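Local coordinates for protein CT296 (Chlamydia trachomatis, PDB 3QH7) that is of unknown function but belongs to a family of uncharacterised proteins grouped with the cupins, at residues R58-R63 with V93-V98; D110-L115 with A145-F150; L114-G119 with D135-G140. All coordinates share one frame; numbering follows the deposited sequence.

Contact 1 of 3, residues R58-R63 with V93-V98; sequences RENVHR and VRDLWV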
ATOM      1  N   ARG A  58      -3.269  15.288   3.308  1.00 41.70           N
ATOM      2  CA  ARG A  58      -2.751  13.949   3.075  1.00 38.03           C
ATOM      3  C   ARG A  58      -3.802  12.857   3.124  1.00 32.70           C
ATOM      4  O   ARG A  58      -3.488  11.698   2.887  1.00 37.26           O
ATOM      5  CB  ARG A  58      -1.660  13.610   4.085  1.00 46.73           C
ATOM      6  CG  ARG A  58      -0.435  14.471   3.968  1.00 46.49           C
ATOM      7  CD  ARG A  58      -0.570  15.715   4.822  1.00 60.72           C
ATOM      8  NE  ARG A  58       0.595  16.578   4.675  1.00 67.21           N
ATOM      9  CZ  ARG A  58       1.818  16.250   5.080  1.00 65.40           C
ATOM     10  NH1 ARG A  58       2.036  15.077   5.659  1.00 60.47           N
ATOM     11  NH2 ARG A  58       2.822  17.097   4.904  1.00 62.95           N
ATOM     12  N   GLU A  59      -5.044  13.199   3.426  1.00 28.46           N
ATOM     13  CA  GLU A  59      -6.071  12.168   3.513  1.00 32.25           C
ATOM     14  C   GLU A  59      -6.816  11.994   2.198  1.00 31.07           C
ATOM     15  O   GLU A  59      -7.242  12.960   1.572  1.00 31.23           O
ATOM     16  CB  GLU A  59      -7.052  12.470   4.641  1.00 35.04           C
ATOM     17  CG  GLU A  59      -6.382  12.681   5.993  1.00 46.70           C
ATOM     18  CD  GLU A  59      -7.342  13.221   7.034  1.00 55.06           C
ATOM     19  OE1 GLU A  59      -7.557  14.452   7.065  1.00 50.68           O
ATOM     20  OE2 GLU A  59      -7.884  12.410   7.814  1.00 54.38           O
ATOM     21  N   ASN A  60      -6.967  10.746   1.786  1.00 31.58           N
ATOM     22  CA  ASN A  60      -7.683  10.420   0.566  1.00 32.55           C
ATOM     23  C   ASN A  60      -7.161  11.196  -0.638  1.00 32.87           C
ATOM     24  O   ASN A  60      -7.907  11.870  -1.351  1.00 31.67           O
ATOM     25  CB  ASN A  60      -9.167  10.658   0.777  1.00 30.36           C
ATOM     26  CG  ASN A  60      -9.714   9.824   1.902  1.00 36.95           C
ATOM     27  OD1 ASN A  60      -9.352   8.651   2.045  1.00 32.54           O
ATOM     28  ND2 ASN A  60     -10.568  10.421   2.732  1.00 33.70           N
ATOM     29  N   VAL A  61      -5.863  11.099  -0.860  1.00 31.72           N
ATOM     30  CA  VAL A  61      -5.269  11.702  -2.036  1.00 35.59           C
ATOM     31  C   VAL A  61      -5.812  11.080  -3.323  1.00 29.15           C
ATOM     32  O   VAL A  61      -5.688  11.671  -4.380  1.00 37.12           O
ATOM     33  CB  VAL A  61      -3.734  11.607  -1.996  1.00 35.77           C
ATOM     34  CG1 VAL A  61      -3.168  12.742  -1.152  1.00 33.04           C
ATOM     35  CG2 VAL A  61      -3.280  10.243  -1.470  1.00 28.26           C
ATOM     36  N   HIS A  62      -6.438   9.911  -3.236  1.00 27.30           N
ATOM     37  CA  HIS A  62      -6.981   9.265  -4.427  1.00 27.39           C
ATOM     38  C   HIS A  62      -8.177  10.004  -5.001  1.00 34.45           C
ATOM     39  O   HIS A  62      -8.580   9.756  -6.136  1.00 34.13           O
ATOM     40  CB  HIS A  62      -7.375   7.817  -4.143  1.00 30.14           C
ATOM     41  CG  HIS A  62      -8.592   7.665  -3.282  1.00 35.45           C
ATOM     42  ND1 HIS A  62      -8.539   7.675  -1.903  1.00 32.99           N
ATOM     43  CD2 HIS A  62      -9.891   7.463  -3.605  1.00 33.51           C
ATOM     44  CE1 HIS A  62      -9.753   7.502  -1.416  1.00 31.40           C
ATOM     45  NE2 HIS A  62     -10.593   7.373  -2.427  1.00 39.79           N
ATOM     46  N   ARG A  63      -8.754  10.901  -4.213  1.00 37.78           N
ATOM     47  CA  ARG A  63      -9.897  11.679  -4.666  1.00 31.54           C
ATOM     48  C   ARG A  63      -9.433  12.917  -5.436  1.00 35.64           C
ATOM     49  O   ARG A  63     -10.248  13.665  -5.987  1.00 34.68           O
ATOM     50  CB  ARG A  63     -10.790  12.057  -3.479  1.00 32.17           C
ATOM     51  CG  ARG A  63     -11.602  10.883  -2.924  1.00 35.91           C
ATOM     52  CD  ARG A  63     -12.491  11.284  -1.737  1.00 36.72           C
ATOM     53  NE  ARG A  63     -13.499  12.306  -2.060  1.00 39.76           N
ATOM     54  CZ  ARG A  63     -14.727  12.059  -2.527  1.00 40.56           C
ATOM     55  NH1 ARG A  63     -15.135  10.818  -2.760  1.00 35.79           N
ATOM     56  NH2 ARG A  63     -15.561  13.067  -2.772  1.00 39.75           N
ATOM     57  N   VAL A  93     -11.225   2.268   0.179  1.00 21.65           N
ATOM     58  CA  VAL A  93     -12.188   3.184   0.792  1.00 19.56           C
ATOM     59  C   VAL A  93     -11.536   4.415   1.400  1.00 20.40           C
ATOM     60  O   VAL A  93     -12.201   5.412   1.636  1.00 25.27           O
ATOM     61  CB  VAL A  93     -13.037   2.494   1.897  1.00 24.35           C
ATOM     62  CG1 VAL A  93     -13.846   1.342   1.306  1.00 20.69           C
ATOM     63  CG2 VAL A  93     -12.153   2.017   3.073  1.00 21.11           C
ATOM     64  N   ARG A  94     -10.243   4.343   1.671  1.00 23.64           N
ATOM     65  CA  ARG A  94      -9.544   5.454   2.307  1.00 26.32           C
ATOM     66  C   ARG A  94      -8.075   5.321   2.008  1.00 21.54           C
ATOM     67  O   ARG A  94      -7.620   4.241   1.647  1.00 19.01           O
ATOM     68  CB  ARG A  94      -9.742   5.439   3.828  1.00 23.86           C
ATOM     69  CG  ARG A  94     -11.150   5.767   4.284  1.00 31.27           C
ATOM     70  CD  ARG A  94     -11.271   5.740   5.807  1.00 25.14           C
ATOM     71  NE  ARG A  94     -11.084   4.398   6.356  1.00 23.41           N
ATOM     72  CZ  ARG A  94     -12.028   3.458   6.408  1.00 25.92           C
ATOM     73  NH1 ARG A  94     -13.244   3.681   5.928  1.00 21.71           N
ATOM     74  NH2 ARG A  94     -11.750   2.274   6.936  1.00 26.38           N
ATOM     75  N   ASP A  95      -7.335   6.414   2.163  1.00 25.08           N
ATOM     76  CA  ASP A  95      -5.878   6.366   2.081  1.00 30.59           C
ATOM     77  C   ASP A  95      -5.238   7.521   2.844  1.00 29.36           C
ATOM     78  O   ASP A  95      -5.917   8.447   3.284  1.00 26.66           O
ATOM     79  CB  ASP A  95      -5.407   6.371   0.622  1.00 26.06           C
ATOM     80  CG  ASP A  95      -5.538   7.736  -0.034  1.00 39.42           C
ATOM     81  OD1 ASP A  95      -5.401   8.761   0.674  1.00 38.34           O
ATOM     82  OD2 ASP A  95      -5.767   7.782  -1.268  1.00 37.23           O
ATOM     83  N   LEU A  96      -3.926   7.456   3.007  1.00 31.62           N
ATOM     84  CA  LEU A  96      -3.193   8.529   3.656  1.00 32.92           C
ATOM     85  C   LEU A  96      -1.789   8.569   3.095  1.00 33.56           C
ATOM     86  O   LEU A  96      -1.107   7.559   3.032  1.00 27.04           O
ATOM     87  CB  LEU A  96      -3.138   8.327   5.173  1.00 28.36           C
ATOM     88  CG  LEU A  96      -2.650   9.519   6.010  1.00 37.88           C
ATOM     89  CD1 LEU A  96      -3.608  10.699   5.949  1.00 39.48           C
ATOM     90  CD2 LEU A  96      -2.459   9.103   7.451  1.00 34.22           C
ATOM     91  N   TRP A  97      -1.374   9.746   2.664  1.00 31.45           N
ATOM     92  CA  TRP A  97      -0.001   9.962   2.320  1.00 26.83           C
ATOM     93  C   TRP A  97       0.777  10.312   3.583  1.00 33.14           C
ATOM     94  O   TRP A  97       0.584  11.389   4.140  1.00 42.59           O
ATOM     95  CB  TRP A  97       0.079  11.100   1.333  1.00 33.03           C
ATOM     96  CG  TRP A  97       1.430  11.279   0.829  1.00 32.08           C
ATOM     97  CD1 TRP A  97       2.358  10.308   0.624  1.00 32.11           C
ATOM     98  CD2 TRP A  97       2.044  12.509   0.486  1.00 31.43           C
ATOM     99  NE1 TRP A  97       3.520  10.857   0.161  1.00 32.47           N
ATOM    100  CE2 TRP A  97       3.355  12.213   0.066  1.00 33.30           C
ATOM    101  CE3 TRP A  97       1.614  13.838   0.482  1.00 31.64           C
ATOM    102  CZ2 TRP A  97       4.240  13.194  -0.357  1.00 37.73           C
ATOM    103  CZ3 TRP A  97       2.491  14.812   0.071  1.00 36.55           C
ATOM    104  CH2 TRP A  97       3.793  14.486  -0.347  1.00 42.84           C
ATOM    105  N   VAL A  98       1.639   9.406   4.045  1.00 33.61           N
ATOM    106  CA  VAL A  98       2.427   9.648   5.260  1.00 30.21           C
ATOM    107  C   VAL A  98       3.913   9.865   4.972  1.00 35.87           C
ATOM    108  O   VAL A  98       4.456   9.339   4.002  1.00 30.88           O
ATOM    109  CB  VAL A  98       2.290   8.492   6.282  1.00 26.54           C
ATOM    110  CG1 VAL A  98       0.832   8.261   6.636  1.00 29.87           C
ATOM    111  CG2 VAL A  98       2.917   7.220   5.752  1.00 28.30           C
TER
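A single beta bridge, Glu-59 with Leu-96, lays the loop segment 58-63 against strand 91-98, an outermost strand of the antiparallel sheet. Two backbone bonds flank the bridge. Trp-97 N donates to Arg-58 O at 2.9 Å, and Asn-60 N donates almost straight (174°) to Asp-95 O. Toward the start of the strand, a side chain takes over from the backbone: Asp-95 N donates to Asn-60 OD1 at 3.0 Å, which prolongs the pairing where the loop turns away into the 3-10 segment 61-63.

The polar centre is the carboxylate of Asp-95. Its chi1 of 74° places CG between the backbone N and the carbonyl carbon, and the group swings across to the start of the 3-10 turn. There OD2 accepts two N-H groups of one residue: His-62 N, at 3.0 Å, uses its syn lone pair, while His-62 ND1, at 2.8 Å, meets it from above the carboxylate plane. OD2 lies nearly in the imidazole plane; the imidazole thus presents its edge, its plane 82° from that of the carboxylate. Val-68 of helix 66-74 packs against both residues.

Apolar contacts flank this network. Leu-96 CD1 rests on Glu-59 CG at 3.4 Å, the two side chains running alongside each other. Arg-58 CG lies 4.1 Å from Trp-97 CE3, and Val-61 CG1 approaches Trp-97 CB at 4.4 Å; the indole NE1 itself is bound to Thr-144.

ND1 is thus the donor toward Asp-95, and its bond to OD2 probably limits turning of the imidazole, while the buried carboxylate is probably stabilised by the backbone amide and ring N-H that converge on it.

Contact 2 of 3, residues D110-L115 with A145-F150; sequences DCSVLL and AIILRF
Arg-149 reaches Ser-112 through two successive bends, chi1 -45° with CG beside the backbone N and chi2 -63°, which curl the chain back along the sheet. Its NH1 then donates to Ser-112 OG at 2.8 Å, with OG tilted 18° from the guanidinium plane. Ile-147 CG1 lies 3.5 Å above that plane, over its centre, so Arg-149 is held by a bond at its edge and a contact on one face. Outside the two strands, Arg-149 NE makes a long, weak ion pair with Asp-107. On the other face of the sheet Phe-150 sets CE2 3.6 Å from Val-113 CG2, while Cys-111 O lies at the ring's edge; Val-72 of helix 66-74 packs on Phe-150.

The backbones supply six hydrogen bonds, two in each of the pairs Cys-111/Phe-150, Val-113/Leu-148 and Leu-115/Ile-146, illustrated by Val-113 N to Leu-148 O at 3.0 Å. The strand axes approach to 4.7 Å. At the strand's start Asp-110 and Cys-111 stand across from the single Phe-150, making a classic beta bulge; Asp-110 also forms a salt bridge with Arg-87. Otherwise the antiparallel pairing of middle strand 111-116 with 145-151 is consistent with the cupin double-stranded beta-helix.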
ATOM      1  N   ASP A 110     -10.742  -4.383   6.335  1.00 29.04           N
ATOM      2  CA  ASP A 110     -10.342  -5.773   6.152  1.00 32.34           C
ATOM      3  C   ASP A 110      -8.833  -5.905   6.038  1.00 29.16           C
ATOM      4  O   ASP A 110      -8.224  -6.715   6.732  1.00 32.06           O
ATOM      5  CB  ASP A 110     -10.988  -6.357   4.900  1.00 33.80           C
ATOM      6  CG  ASP A 110     -12.456  -6.624   5.084  1.00 37.59           C
ATOM      7  OD1 ASP A 110     -13.216  -5.651   5.291  1.00 34.87           O
ATOM      8  OD2 ASP A 110     -12.846  -7.808   5.016  1.00 36.89           O
ATOM      9  N   CYS A 111      -8.239  -5.108   5.158  1.00 24.82           N
ATOM     10  CA  CYS A 111      -6.807  -5.198   4.882  1.00 27.20           C
ATOM     11  C   CYS A 111      -6.260  -3.841   4.483  1.00 24.34           C
ATOM     12  O   CYS A 111      -6.881  -3.103   3.725  1.00 29.26           O
ATOM     13  CB  CYS A 111      -6.535  -6.200   3.754  1.00 25.77           C
ATOM     14  SG  CYS A 111      -4.771  -6.623   3.479  1.00 25.27           S
ATOM     15  N   SER A 112      -5.094  -3.511   5.011  1.00 20.18           N
ATOM     16  CA  SER A 112      -4.366  -2.342   4.565  1.00 21.82           C
ATOM     17  C   SER A 112      -3.139  -2.783   3.787  1.00 24.20           C
ATOM     18  O   SER A 112      -2.650  -3.908   3.942  1.00 24.45           O
ATOM     19  CB  SER A 112      -3.921  -1.499   5.754  1.00 22.23           C
ATOM     20  OG  SER A 112      -5.023  -1.080   6.520  1.00 25.17           O
ATOM     21  N   VAL A 113      -2.643  -1.883   2.954  1.00 18.11           N
ATOM     22  CA  VAL A 113      -1.390  -2.092   2.269  1.00 18.49           C
ATOM     23  C   VAL A 113      -0.595  -0.819   2.399  1.00 24.76           C
ATOM     24  O   VAL A 113      -1.055   0.232   1.983  1.00 25.36           O
ATOM     25  CB  VAL A 113      -1.587  -2.361   0.778  1.00 16.43           C
ATOM     26  CG1 VAL A 113      -0.249  -2.591   0.120  1.00 19.35           C
ATOM     27  CG2 VAL A 113      -2.489  -3.553   0.575  1.00 18.85           C
ATOM     28  N   LEU A 114       0.583  -0.890   3.001  1.00 19.94           N
ATOM     29  CA  LEU A 114       1.475   0.246   2.966  1.00 22.56           C
ATOM     30  C   LEU A 114       2.333   0.133   1.715  1.00 25.92           C
ATOM     31  O   LEU A 114       2.859  -0.920   1.405  1.00 22.34           O
ATOM     32  CB  LEU A 114       2.334   0.330   4.226  1.00 21.33           C
ATOM     33  CG  LEU A 114       3.368   1.457   4.176  1.00 28.74           C
ATOM     34  CD1 LEU A 114       3.487   2.166   5.493  1.00 33.58           C
ATOM     35  CD2 LEU A 114       4.720   0.927   3.728  1.00 33.26           C
ATOM     36  N   LEU A 115       2.453   1.228   0.985  1.00 29.96           N
ATOM     37  CA  LEU A 115       3.216   1.230  -0.244  1.00 26.60           C
ATOM     38  C   LEU A 115       4.258   2.320  -0.143  1.00 24.72           C
ATOM     39  O   LEU A 115       3.926   3.485   0.039  1.00 26.28           O
ATOM     40  CB  LEU A 115       2.285   1.494  -1.424  1.00 26.71           C
ATOM     41  CG  LEU A 115       2.898   1.266  -2.803  1.00 28.99           C
ATOM     42  CD1 LEU A 115       3.330  -0.186  -2.935  1.00 23.82           C
ATOM     43  CD2 LEU A 115       1.904   1.670  -3.901  1.00 19.13           C
ATOM     44  N   ALA A 145       5.429   7.475   2.051  1.00 30.20           N
ATOM     45  CA  ALA A 145       4.693   6.302   1.645  1.00 28.50           C
ATOM     46  C   ALA A 145       3.223   6.661   1.659  1.00 30.54           C
ATOM     47  O   ALA A 145       2.841   7.757   2.067  1.00 31.90           O
ATOM     48  CB  ALA A 145       4.974   5.145   2.587  1.00 27.39           C
ATOM     49  N   ILE A 146       2.396   5.739   1.199  1.00 25.32           N
ATOM     50  CA  ILE A 146       0.965   5.950   1.204  1.00 24.09           C
ATOM     51  C   ILE A 146       0.311   4.696   1.754  1.00 26.10           C
ATOM     52  O   ILE A 146       0.694   3.577   1.415  1.00 27.34           O
ATOM     53  CB  ILE A 146       0.427   6.303  -0.201  1.00 24.09           C
ATOM     54  CG1 ILE A 146      -1.080   6.506  -0.157  1.00 26.11           C
ATOM     55  CG2 ILE A 146       0.760   5.218  -1.206  1.00 27.63           C
ATOM     56  CD1 ILE A 146      -1.653   7.038  -1.442  1.00 30.98           C
ATOM     57  N   ILE A 147      -0.647   4.884   2.649  1.00 27.38           N
ATOM     58  CA  ILE A 147      -1.311   3.758   3.265  1.00 26.67           C
ATOM     59  C   ILE A 147      -2.689   3.635   2.645  1.00 21.99           C
ATOM     60  O   ILE A 147      -3.404   4.619   2.523  1.00 24.70           O
ATOM     61  CB  ILE A 147      -1.348   3.881   4.822  1.00 30.02           C
ATOM     62  CG1 ILE A 147      -2.274   2.824   5.413  1.00 31.23           C
ATOM     63  CG2 ILE A 147      -1.783   5.266   5.281  1.00 29.16           C
ATOM     64  CD1 ILE A 147      -1.708   1.433   5.316  1.00 30.08           C
ATOM     65  N   LEU A 148      -3.035   2.419   2.229  1.00 25.60           N
ATOM     66  CA  LEU A 148      -4.272   2.154   1.502  1.00 23.52           C
ATOM     67  C   LEU A 148      -5.188   1.232   2.305  1.00 23.60           C
ATOM     68  O   LEU A 148      -4.796   0.129   2.662  1.00 24.84           O
ATOM     69  CB  LEU A 148      -3.954   1.490   0.160  1.00 22.32           C
ATOM     70  CG  LEU A 148      -2.871   2.140  -0.707  1.00 22.39           C
ATOM     71  CD1 LEU A 148      -2.528   1.247  -1.895  1.00 21.01           C
ATOM     72  CD2 LEU A 148      -3.307   3.522  -1.177  1.00 22.16           C
ATOM     73  N   ARG A 149      -6.412   1.680   2.565  1.00 21.61           N
ATOM     74  CA  ARG A 149      -7.380   0.882   3.306  1.00 18.69           C
ATOM     75  C   ARG A 149      -8.391   0.207   2.383  1.00 16.50           C
ATOM     76  O   ARG A 149      -9.102   0.868   1.645  1.00 19.94           O
ATOM     77  CB  ARG A 149      -8.138   1.761   4.308  1.00 22.69           C
ATOM     78  CG  ARG A 149      -7.271   2.704   5.113  1.00 17.27           C
ATOM     79  CD  ARG A 149      -6.290   1.958   5.974  1.00 20.70           C
ATOM     80  NE  ARG A 149      -5.579   2.864   6.868  1.00 20.99           N
ATOM     81  CZ  ARG A 149      -4.851   2.465   7.904  1.00 25.24           C
ATOM     82  NH1 ARG A 149      -4.742   1.174   8.178  1.00 23.46           N
ATOM     83  NH2 ARG A 149      -4.236   3.356   8.669  1.00 26.23           N
ATOM     84  N   PHE A 150      -8.465  -1.114   2.457  1.00 21.51           N
ATOM     85  CA  PHE A 150      -9.375  -1.889   1.627  1.00 23.49           C
ATOM     86  C   PHE A 150     -10.458  -2.533   2.479  1.00 26.11           C
ATOM     87  O   PHE A 150     -10.168  -3.178   3.479  1.00 25.77           O
ATOM     88  CB  PHE A 150      -8.605  -2.978   0.870  1.00 20.30           C
ATOM     89  CG  PHE A 150      -7.600  -2.443  -0.112  1.00 20.99           C
ATOM     90  CD1 PHE A 150      -7.971  -2.147  -1.409  1.00 24.87           C
ATOM     91  CD2 PHE A 150      -6.287  -2.247   0.259  1.00 21.98           C
ATOM     92  CE1 PHE A 150      -7.054  -1.662  -2.315  1.00 23.01           C
ATOM     93  CE2 PHE A 150      -5.364  -1.767  -0.643  1.00 27.90           C
ATOM     94  CZ  PHE A 150      -5.751  -1.468  -1.933  1.00 23.01           C
TER

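Contact 3 of 3, residues L114-G119 with D135-G140; sequences LLCLSG and DVFDWG
Leu-114 meets two aromatic rings with the two branches of its fork. CD2 touches Phe-137 CD2 at 3.5 Å, and CD1 touches Trp-139 CZ3, also at 3.5 Å, with the neighbouring CH2 only slightly farther. Both approaches are oblique to the rings. The leucine sends CG anti to the backbone N and then takes a chi2 of 139°, well away from a staggered value; this turn of the fork brings CD1 to the indole and CD2 chiefly to the phenyl ring.

Two residues on, Cys-116 also has its outer atom anti to the backbone N; its CB serves Phe-137, while SG lies near both rings. CB comes to the rim of the phenyl ring, 3.8 Å from Phe-137 CZ and close to the ring plane. SG lies 5.5 Å from the Phe-137 ring centroid, 84° off the normal, so this sulfur-aromatic contact is made at the edge. The same SG is 4.0 Å from Trp-139 CB and 5.2 Å from the centroid of the indole five-membered ring, which it views obliquely.

These four buried side chains join strand 111-116 of the antiparallel sheet to the irregular loop that runs between strands 125-128 and 145-151. The loop contributes every second residue, Phe-137 and Trp-139, to the packing, while the CB of Asp-138 points away.

The two aromatics use different rotamers. Phe-137 extends with CG anti to its backbone N, whereas Trp-139 has chi1 59°, with CG between N and the carbonyl carbon. Asp-138 OD1 accepts from Trp-139 N at 2.9 Å on its anti side and also lies over one face of the indole, toward the rim. At the other end of the tryptophan, NE1 donates to Gln-99 O, fixing the ring from the side of the segment that follows strand 91-98.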
ATOM      1  N   LEU A 114       0.583  -0.890   3.001  1.00 19.94           N
ATOM      2  CA  LEU A 114       1.475   0.246   2.966  1.00 22.56           C
ATOM      3  C   LEU A 114       2.333   0.133   1.715  1.00 25.92           C
ATOM      4  O   LEU A 114       2.859  -0.920   1.405  1.00 22.34           O
ATOM      5  CB  LEU A 114       2.334   0.330   4.226  1.00 21.33           C
ATOM      6  CG  LEU A 114       3.368   1.457   4.176  1.00 28.74           C
ATOM      7  CD1 LEU A 114       3.487   2.166   5.493  1.00 33.58           C
ATOM      8  CD2 LEU A 114       4.720   0.927   3.728  1.00 33.26           C
ATOM      9  N   LEU A 115       2.453   1.228   0.985  1.00 29.96           N
ATOM     10  CA  LEU A 115       3.216   1.230  -0.244  1.00 26.60           C
ATOM     11  C   LEU A 115       4.258   2.320  -0.143  1.00 24.72           C
ATOM     12  O   LEU A 115       3.926   3.485   0.039  1.00 26.28           O
ATOM     13  CB  LEU A 115       2.285   1.494  -1.424  1.00 26.71           C
ATOM     14  CG  LEU A 115       2.898   1.266  -2.803  1.00 28.99           C
ATOM     15  CD1 LEU A 115       3.330  -0.186  -2.935  1.00 23.82           C
ATOM     16  CD2 LEU A 115       1.904   1.670  -3.901  1.00 19.13           C
ATOM     17  N   CYS A 116       5.523   1.946  -0.243  1.00 24.60           N
ATOM     18  CA  CYS A 116       6.583   2.931  -0.179  1.00 30.89           C
ATOM     19  C   CYS A 116       6.748   3.615  -1.530  1.00 32.12           C
ATOM     20  O   CYS A 116       6.801   2.957  -2.565  1.00 36.11           O
ATOM     21  CB  CYS A 116       7.890   2.281   0.247  1.00 34.50           C
ATOM     22  SG  CYS A 116       9.174   3.485   0.543  1.00 38.08           S
ATOM     23  N   LEU A 117       6.825   4.940  -1.523  1.00 34.01           N
ATOM     24  CA  LEU A 117       6.836   5.686  -2.776  1.00 38.85           C
ATOM     25  C   LEU A 117       8.237   6.044  -3.248  1.00 36.26           C
ATOM     26  O   LEU A 117       8.470   6.142  -4.443  1.00 37.76           O
ATOM     27  CB  LEU A 117       5.978   6.950  -2.658  1.00 31.47           C
ATOM     28  CG  LEU A 117       4.491   6.660  -2.456  1.00 32.35           C
ATOM     29  CD1 LEU A 117       3.680   7.942  -2.382  1.00 31.90           C
ATOM     30  CD2 LEU A 117       3.964   5.749  -3.562  1.00 29.56           C
ATOM     31  N   SER A 118       9.166   6.229  -2.317  1.00 40.61           N
ATOM     32  CA  SER A 118      10.504   6.684  -2.675  1.00 43.16           C
ATOM     33  C   SER A 118      11.580   6.029  -1.827  1.00 47.84           C
ATOM     34  O   SER A 118      11.287   5.400  -0.810  1.00 42.79           O
ATOM     35  CB  SER A 118      10.608   8.190  -2.489  1.00 45.54           C
ATOM     36  OG  SER A 118      10.595   8.519  -1.109  1.00 49.13           O
ATOM     37  N   GLY A 119      12.828   6.203  -2.254  1.00 49.14           N
ATOM     38  CA  GLY A 119      13.974   5.724  -1.509  1.00 37.95           C
ATOM     39  C   GLY A 119      14.394   4.332  -1.932  1.00 44.77           C
ATOM     40  O   GLY A 119      13.901   3.795  -2.923  1.00 44.73           O
ATOM     41  N   ASP A 135       8.013  -3.280  13.763  1.00 43.25           N
ATOM     42  CA  ASP A 135       9.369  -3.576  13.307  1.00 47.46           C
ATOM     43  C   ASP A 135       9.473  -4.393  12.022  1.00 43.73           C
ATOM     44  O   ASP A 135      10.433  -5.136  11.851  1.00 50.02           O
ATOM     45  CB  ASP A 135      10.126  -4.307  14.412  1.00 51.98           C
ATOM     46  CG  ASP A 135      10.410  -3.416  15.602  1.00 63.30           C
ATOM     47  OD1 ASP A 135      11.408  -2.660  15.541  1.00 57.76           O
ATOM     48  OD2 ASP A 135       9.636  -3.469  16.588  1.00 55.29           O
ATOM     49  N   VAL A 136       8.513  -4.250  11.117  1.00 40.37           N
ATOM     50  CA  VAL A 136       8.568  -4.980   9.855  1.00 39.27           C
ATOM     51  C   VAL A 136       9.099  -4.102   8.718  1.00 35.19           C
ATOM     52  O   VAL A 136       9.891  -4.547   7.892  1.00 35.12           O
ATOM     53  CB  VAL A 136       7.185  -5.549   9.466  1.00 36.41           C
ATOM     54  CG1 VAL A 136       7.234  -6.163   8.087  1.00 31.57           C
ATOM     55  CG2 VAL A 136       6.738  -6.584  10.476  1.00 31.49           C
ATOM     56  N   PHE A 137       8.679  -2.850   8.670  1.00 35.81           N
ATOM     57  CA  PHE A 137       9.072  -2.007   7.554  1.00 36.88           C
ATOM     58  C   PHE A 137       9.212  -0.542   7.938  1.00 36.02           C
ATOM     59  O   PHE A 137       8.370   0.012   8.645  1.00 38.02           O
ATOM     60  CB  PHE A 137       8.069  -2.156   6.405  1.00 29.91           C
ATOM     61  CG  PHE A 137       8.479  -1.436   5.157  1.00 31.52           C
ATOM     62  CD1 PHE A 137       9.496  -1.932   4.363  1.00 29.56           C
ATOM     63  CD2 PHE A 137       7.856  -0.253   4.781  1.00 38.91           C
ATOM     64  CE1 PHE A 137       9.885  -1.267   3.211  1.00 40.16           C
ATOM     65  CE2 PHE A 137       8.242   0.422   3.632  1.00 40.33           C
ATOM     66  CZ  PHE A 137       9.258  -0.086   2.845  1.00 39.47           C
ATOM     67  N   ASP A 138      10.288   0.083   7.479  1.00 29.70           N
ATOM     68  CA  ASP A 138      10.422   1.521   7.632  1.00 37.03           C
ATOM     69  C   ASP A 138      11.257   2.110   6.508  1.00 39.88           C
ATOM     70  O   ASP A 138      11.982   1.399   5.808  1.00 45.44           O
ATOM     71  CB  ASP A 138      11.019   1.877   8.992  1.00 47.71           C
ATOM     72  CG  ASP A 138      10.353   3.101   9.621  1.00 49.78           C
ATOM     73  OD1 ASP A 138       9.802   3.951   8.886  1.00 53.51           O
ATOM     74  OD2 ASP A 138      10.376   3.215  10.858  1.00 53.51           O
ATOM     75  N   TRP A 139      11.143   3.422   6.344  1.00 38.89           N
ATOM     76  CA  TRP A 139      11.747   4.116   5.213  1.00 45.74           C
ATOM     77  C   TRP A 139      12.436   5.396   5.680  1.00 45.29           C
ATOM     78  O   TRP A 139      11.997   6.028   6.639  1.00 45.58           O
ATOM     79  CB  TRP A 139      10.670   4.439   4.173  1.00 41.81           C
ATOM     80  CG  TRP A 139       9.555   5.298   4.709  1.00 37.55           C
ATOM     81  CD1 TRP A 139       9.491   6.657   4.687  1.00 41.02           C
ATOM     82  CD2 TRP A 139       8.349   4.851   5.342  1.00 36.19           C
ATOM     83  NE1 TRP A 139       8.327   7.087   5.267  1.00 44.41           N
ATOM     84  CE2 TRP A 139       7.605   5.998   5.678  1.00 38.49           C
ATOM     85  CE3 TRP A 139       7.828   3.594   5.662  1.00 41.05           C
ATOM     86  CZ2 TRP A 139       6.370   5.929   6.318  1.00 37.19           C
ATOM     87  CZ3 TRP A 139       6.603   3.526   6.301  1.00 39.40           C
ATOM     88  CH2 TRP A 139       5.887   4.687   6.622  1.00 37.33           C
ATOM     89  N   GLY A 140      13.516   5.769   4.997  1.00 50.41           N
ATOM     90  CA  GLY A 140      14.309   6.928   5.378  1.00 51.14           C
ATOM     91  C   GLY A 140      13.491   8.170   5.683  1.00 49.69           C
ATOM     92  O   GLY A 140      12.349   8.300   5.250  1.00 52.85           O
TER

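All three contacts reach one antiparallel sheet; contact 1 closes along the chain before contacts 2 and 3, which start from the same strand. Strand 91-98 of contact 1 pairs with strand 145-151 of contact 2, the contact centres lying about 10 Å apart; a probable hydrogen bond between Ile-147 N and Leu-96 O, 2.7 Å apart, joins them. Contacts 2 and 3, with centres about 12 Å apart, share Leu-114 and Leu-115, and Ile-146 CG2 meets Leu-117 CD2 at 4.0 Å. Contacts 1 and 3, with centres about 16 Å apart, still meet where Val-98 CG2 packs on Trp-139 CZ2 at 3.7 Å. The indole of contact 3 thus touches segments of both other contacts, at Val-98 and Ala-145.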